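Side-chain contacts in PRD-containing transcription regulator (Lactobacillus casei, PDB 3NUF), which probably regulates transcription through a PTS regulation domain (PRD), a helical module that in related regulators is phosphorylated by components of the sugar phosphotransferase system: residues 45-48 with 49-52; 60-63 with 64-67; 81-84 with 85-88. All blocks are in the same frame, centred on the assembly; numbering follows the deposited sequence. Where two conformers were deposited one is given.

Contact 1: 45-48 with 49-52; sequences HFTD and LQLQ
Thr-47 and Gln-50 form a capping box at the start of helix 48-67, each side chain taking up a backbone N-H of the other residue. Thr-47 OG1 stands in for the missing helical acceptor and receives Gln-50 N at 3.0 Å, with a nearly straight N-H...O angle of 165°. In return, Gln-50 OE1 accepts Thr-47 N, also at 3.0 Å; this donor is tilted 32° from the amide carbonyl plane. The hydroxyl of Thr-47 lies between its own backbone N and carbonyl carbon (chi1 68°), which turns it inward over the first turn. Gln-50 sends its CG back beside its own backbone N and continues extended to CD, so that the amide arches back past the threonine; the two side chains cross obliquely. Thr-47 OG1 and Gln-50 CG meet at 3.3 Å, while the threonine methyl CG2 rests against Gln-50 OE1.

Behind the box the backbone enters regular helix, with Leu-51 N bonded to Thr-47 O at 2.7 Å and Gln-52 N to Asp-48 O. Phe-46, the residue before the N-cap, packs against Leu-51 in a hydrophobic staple, CB to CB 4.1 Å, and Gln-50 CB sits at the edge of the phenylalanine ring. The staple ties the cap to the rest of the bundle: Phe-46 also lies on Phe-112 and Ala-115 of helix 104-115 and on Ala-39 of helix 25-41, and Leu-51 packs on Ile-36 and Val-15. Gln-50 OE1 has a further possible partner on the loop side, a bound water 2.8 Å away that is also within bonding distance of His-45 O and can donate to either oxygen.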
# COMPACT_ATOMS: atom_id res chain seq x y z
N HIS A 45 3.61 -6.59 -9.88
CA HIS A 45 2.68 -5.77 -10.59
C HIS A 45 1.27 -6.08 -10.16
O HIS A 45 0.95 -7.24 -9.83
CB HIS A 45 2.90 -5.94 -12.11
CG HIS A 45 4.25 -5.47 -12.55
ND1 HIS A 45 5.37 -6.29 -12.56
CD2 HIS A 45 4.69 -4.24 -12.91
CE1 HIS A 45 6.42 -5.59 -12.95
NE2 HIS A 45 6.03 -4.34 -13.16
N PHE A 46 0.47 -5.03 -10.16
CA PHE A 46 -0.95 -5.11 -9.76
C PHE A 46 -1.81 -5.05 -11.00
O PHE A 46 -1.59 -4.18 -11.83
CB PHE A 46 -1.35 -3.93 -8.87
CG PHE A 46 -0.51 -3.83 -7.62
CD1 PHE A 46 -0.81 -4.62 -6.53
CD2 PHE A 46 0.58 -2.95 -7.54
CE1 PHE A 46 -0.03 -4.58 -5.36
CE2 PHE A 46 1.35 -2.91 -6.37
CZ PHE A 46 1.05 -3.76 -5.31
N THR A 47 -2.83 -5.92 -11.06
CA THR A 47 -3.88 -5.68 -12.00
C THR A 47 -4.66 -4.42 -11.64
O THR A 47 -4.59 -3.90 -10.51
CB THR A 47 -4.87 -6.84 -12.03
OG1 THR A 47 -5.58 -6.88 -10.80
CG2 THR A 47 -4.21 -8.19 -12.34
N ASP A 48 -5.43 -3.87 -12.60
CA ASP A 48 -6.18 -2.68 -12.29
C ASP A 48 -7.20 -2.91 -11.15
O ASP A 48 -7.40 -2.04 -10.31
CB ASP A 48 -6.85 -2.09 -13.55
CG ASP A 48 -5.85 -1.36 -14.49
OD1 ASP A 48 -4.65 -1.22 -14.18
OD2 ASP A 48 -6.30 -0.91 -15.59
N LEU A 49 -7.78 -4.09 -11.06
CA LEU A 49 -8.67 -4.41 -9.92
C LEU A 49 -7.88 -4.46 -8.60
O LEU A 49 -8.32 -3.89 -7.56
CB LEU A 49 -9.40 -5.75 -10.12
CG LEU A 49 -10.53 -5.69 -11.17
CD1 LEU A 49 -11.06 -7.13 -11.49
CD2 LEU A 49 -11.69 -4.74 -10.77
N GLN A 50 -6.73 -5.12 -8.63
CA GLN A 50 -5.88 -5.13 -7.44
C GLN A 50 -5.47 -3.73 -7.04
O GLN A 50 -5.40 -3.40 -5.83
CB GLN A 50 -4.65 -5.98 -7.67
CG GLN A 50 -4.97 -7.47 -7.66
CD GLN A 50 -3.88 -8.36 -8.22
OE1 GLN A 50 -2.94 -7.92 -8.87
NE2 GLN A 50 -3.99 -9.66 -7.92
N LEU A 51 -5.19 -2.91 -8.03
CA LEU A 51 -4.77 -1.57 -7.77
C LEU A 51 -5.89 -0.75 -7.11
O LEU A 51 -5.60 0.08 -6.24
CB LEU A 51 -4.19 -0.95 -9.05
CG LEU A 51 -3.72 0.49 -8.89
CD1 LEU A 51 -2.58 0.55 -7.87
CD2 LEU A 51 -3.28 1.16 -10.20
N GLN A 52 -7.17 -0.97 -7.45
CA GLN A 52 -8.31 -0.36 -6.78
C GLN A 52 -8.38 -0.71 -5.30
O GLN A 52 -8.54 0.15 -4.42
CB GLN A 52 -9.63 -0.82 -7.44
CG GLN A 52 -9.97 -0.16 -8.73
CD GLN A 52 -11.31 -0.67 -9.27
OE1 GLN A 52 -12.30 -0.65 -8.56
NE2 GLN A 52 -11.33 -1.10 -10.52
O HOH W 1 -0.92 -9.21 -10.30

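Contact 2: 60-63 with 64-67; sequences EMLG and RSKS. With EDO (1,2-ethanediol), chain F; EDO (1,2-ethanediol), chain E.
This is an intrahelical contact in the last turns of helix 48-67, where an i to i+4 salt bridge joins Glu-60 to Arg-64 and a serine hydroxyl folds back onto the helix backbone. Arg-64 presents both terminal nitrogens to one carboxylate oxygen: Glu-60 OE2 lies 2.9 Å from Arg-64 NH1 and 3.1 Å from Arg-64 NH2. That oxygen is close to the guanidinium plane, but the carboxylate itself is turned 65° against it and is met on its anti side. Glu-60 was modelled in two conformers, so this fork belongs to one of them. The arginine chain bends at chi3 (-72°) and brings its flat end back along the helix, with Glu-60 O and Met-61 CA under one face. Its NE makes a salt bridge with Glu-104, so the buried group links this helix to helix 104-115 and its positive charge is probably shared between two acids.

Beside the salt bridge, Leu-62 O takes two donors: Lys-66 N at 3.2 Å, and Ser-65 OG at 2.7 Å, which approaches in the carbonyl plane on a lone pair. Leu-62 CD1 touches Ser-65 OG at 3.7 Å, while the leucine packs on Ala-27, Ala-28 and Leu-31 of helix 25-41. Selenomethionine Met-61 turns instead to Val-94, Ile-97 and Leu-108. Lys-66 runs along Leu-62 O and then outward to two 1,2-ethanediols, both probably from the crystallisation liquor: Lys-66 NZ donates weakly to O1 of the chain E molecule and, at 3.0 Å, to O1 of the chain F molecule.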
# COMPACT_ATOMS: atom_id res chain seq x y z
N GLU A 60 -6.87 4.75 3.34
CA GLU A 60 -7.20 4.55 4.74
C GLU A 60 -5.98 4.71 5.66
O GLU A 60 -6.05 5.38 6.69
CB GLU A 60 -7.84 3.17 4.92
CG GLU A 60 -8.10 2.81 6.37
CD GLU A 60 -8.59 1.36 6.55
OE1 GLU A 60 -9.65 1.07 5.92
OE2 GLU A 60 -7.95 0.53 7.26
N MSE A 61 -4.87 4.11 5.27
CA MSE A 61 -3.60 4.24 6.04
C MSE A 61 -3.11 5.69 6.10
O MSE A 61 -2.71 6.16 7.15
CB MSE A 61 -2.51 3.38 5.41
CG MSE A 61 -2.73 1.89 5.48
SE MSE A 61 -1.39 0.86 4.54
CE MSE A 61 0.09 1.48 5.56
N LEU A 62 -3.12 6.39 4.96
CA LEU A 62 -2.77 7.79 4.94
C LEU A 62 -3.67 8.59 5.86
O LEU A 62 -3.23 9.42 6.64
CB LEU A 62 -2.77 8.29 3.49
CG LEU A 62 -2.39 9.75 3.25
CD1 LEU A 62 -0.97 9.98 3.71
CD2 LEU A 62 -2.63 10.08 1.74
N GLY A 63 -4.95 8.29 5.81
CA GLY A 63 -5.88 8.95 6.71
C GLY A 63 -5.53 8.76 8.16
O GLY A 63 -5.53 9.71 8.97
N ARG A 64 -5.18 7.55 8.55
CA ARG A 64 -4.82 7.23 9.94
C ARG A 64 -3.53 7.89 10.34
O ARG A 64 -3.38 8.34 11.47
CB ARG A 64 -4.67 5.71 10.27
CG ARG A 64 -5.87 5.01 10.63
CD ARG A 64 -5.54 3.68 11.25
NE ARG A 64 -5.05 2.73 10.28
CZ ARG A 64 -5.76 2.15 9.35
NH1 ARG A 64 -7.07 2.41 9.24
NH2 ARG A 64 -5.22 1.27 8.55
N SER A 65 -2.57 8.00 9.41
CA SER A 65 -1.32 8.68 9.67
C SER A 65 -1.51 10.12 10.05
O SER A 65 -0.73 10.71 10.82
CB SER A 65 -0.37 8.62 8.45
OG SER A 65 -0.68 9.53 7.37
N LYS A 66 -2.58 10.71 9.54
CA LYS A 66 -2.93 12.11 9.84
C LYS A 66 -3.85 12.27 11.04
O LYS A 66 -3.70 13.19 11.82
CB LYS A 66 -3.57 12.71 8.61
CG LYS A 66 -2.61 12.85 7.43
CD LYS A 66 -3.40 13.09 6.16
CE LYS A 66 -3.70 14.46 6.06
NZ LYS A 66 -4.30 14.72 4.70
N SER A 67 -4.82 11.37 11.18
CA SER A 67 -5.85 11.55 12.22
C SER A 67 -5.42 11.06 13.55
O SER A 67 -5.91 11.53 14.59
CB SER A 67 -7.11 10.83 11.83
OG SER A 67 -6.87 9.42 11.86
C1 EDO F . -6.22 11.71 2.63
O1 EDO F . -6.27 12.81 3.56
C2 EDO F . -6.22 10.34 3.31
O2 EDO F . -7.50 9.99 3.85
C1 EDO E . -3.80 18.00 6.27
O1 EDO E . -2.84 17.48 5.35
C2 EDO E . -3.07 19.12 7.00
O2 EDO E . -3.16 20.25 6.14

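Contact 3: 81-84 with 85-88; sequences EVSQ and KSLD
Ser-83 OG has two partners at the N-cap of helix 84-97: it accepts a weak, long bond from Ser-86 N (3.3 Å) and is hydrogen-bonded to Glu-113 OE1. The same glutamate oxygen also bonds Ser-86 OG, so one carboxylate near the end of helix 104-115 ties together the two serines of the first turn. A chi1 of 71° sets the Ser-83 hydroxyl between its own backbone N and carbonyl carbon, facing the helix end. Ser-83 O then takes Leu-87 N at 3.1 Å, beginning the regular backbone ladder.

Across the cap, Val-82 and Leu-87 form a hydrophobic staple, with Val-82 CG1 lying 3.8 Å from Leu-87 CG and the side chains crossing at a slant. Both reach Ser-109 of helix 104-115, and Val-82 also rests on Ile-110, so the staple closes against that helix.

On the exposed side, Gln-84 and Asp-88 pair one turn apart through backbone and side chain together. Asp-88 N donates to Gln-84 O at 2.8 Å. The glutamine chain, bent at chi2 (68°), turns its amide along the helix toward Asp-88, and Gln-84 NE2 donates nearly straight (166°) to Asp-88 OD1 at 3.0 Å, reaching that oxygen from above the carboxylate plane.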
# COMPACT_ATOMS: atom_id res chain seq x y z
N GLU A 81 2.95 -17.07 7.60
CA GLU A 81 3.36 -17.64 6.31
C GLU A 81 3.34 -16.68 5.11
O GLU A 81 3.57 -17.06 3.97
CB GLU A 81 2.60 -18.94 6.10
CG GLU A 81 3.07 -20.06 7.16
CD GLU A 81 4.59 -20.39 7.12
OE1 GLU A 81 5.06 -20.81 6.03
OE2 GLU A 81 5.30 -20.25 8.17
N VAL A 82 3.18 -15.39 5.38
CA VAL A 82 3.38 -14.37 4.34
C VAL A 82 4.86 -14.27 3.99
O VAL A 82 5.71 -14.30 4.84
CB VAL A 82 2.86 -12.99 4.81
CG1 VAL A 82 3.14 -11.94 3.78
CG2 VAL A 82 1.39 -13.08 5.13
N SER A 83 5.18 -14.18 2.71
CA SER A 83 6.57 -14.13 2.32
C SER A 83 7.27 -12.92 2.90
O SER A 83 6.70 -11.83 3.03
CB SER A 83 6.70 -14.10 0.81
OG SER A 83 6.30 -12.86 0.19
N GLN A 84 8.55 -13.09 3.18
CA GLN A 84 9.33 -12.02 3.73
C GLN A 84 9.36 -10.81 2.80
O GLN A 84 9.37 -9.66 3.25
CB GLN A 84 10.75 -12.49 4.05
CG GLN A 84 11.47 -11.53 4.96
CD GLN A 84 10.84 -11.54 6.29
OE1 GLN A 84 10.73 -12.60 6.91
NE2 GLN A 84 10.40 -10.40 6.76
N LYS A 85 9.41 -11.04 1.50
CA LYS A 85 9.48 -9.97 0.50
C LYS A 85 8.24 -9.09 0.63
O LYS A 85 8.35 -7.84 0.67
CB LYS A 85 9.60 -10.55 -0.88
CG LYS A 85 9.65 -9.53 -1.98
CD LYS A 85 9.93 -10.28 -3.32
CE LYS A 85 9.96 -9.32 -4.44
NZ LYS A 85 10.39 -10.03 -5.68
N SER A 86 7.07 -9.68 0.76
CA SER A 86 5.84 -8.90 0.93
C SER A 86 5.85 -8.11 2.23
O SER A 86 5.39 -6.98 2.26
CB SER A 86 4.64 -9.77 0.89
OG SER A 86 4.45 -10.25 -0.48
N LEU A 87 6.25 -8.75 3.31
CA LEU A 87 6.30 -8.10 4.63
C LEU A 87 7.28 -6.95 4.61
O LEU A 87 7.02 -5.87 5.16
CB LEU A 87 6.60 -9.11 5.73
CG LEU A 87 5.50 -10.06 6.09
CD1 LEU A 87 6.10 -11.30 6.85
CD2 LEU A 87 4.46 -9.34 6.91
N ASP A 88 8.44 -7.15 3.98
CA ASP A 88 9.47 -6.10 3.94
C ASP A 88 8.99 -4.90 3.09
O ASP A 88 9.23 -3.74 3.45
CB ASP A 88 10.78 -6.63 3.37
CG ASP A 88 11.50 -7.61 4.30
OD1 ASP A 88 11.12 -7.78 5.48
OD2 ASP A 88 12.49 -8.22 3.79

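How the contacts relate
The three contacts follow one another along the chain of this all-helical PRD. Contacts 1 and 2 take the beginning and end of helix 48-67; their centres are 21 Å apart, on opposite sides of the chain's centre. Contact 3 starts the next helix, 84-97, with its centre 19 Å from that of contact 1 and 23 Å from that of contact 2. None touches another, the nearest atoms being about 9 to 10 Å apart. Helix 104-115 is their common neighbour: Phe-112 packs on Phe-46 and Ser-86, while Glu-104 and Glu-113 bond Arg-64 and the serines of contact 3. Two helix starts and one helix end thus all pack on or bond to helix 104-115.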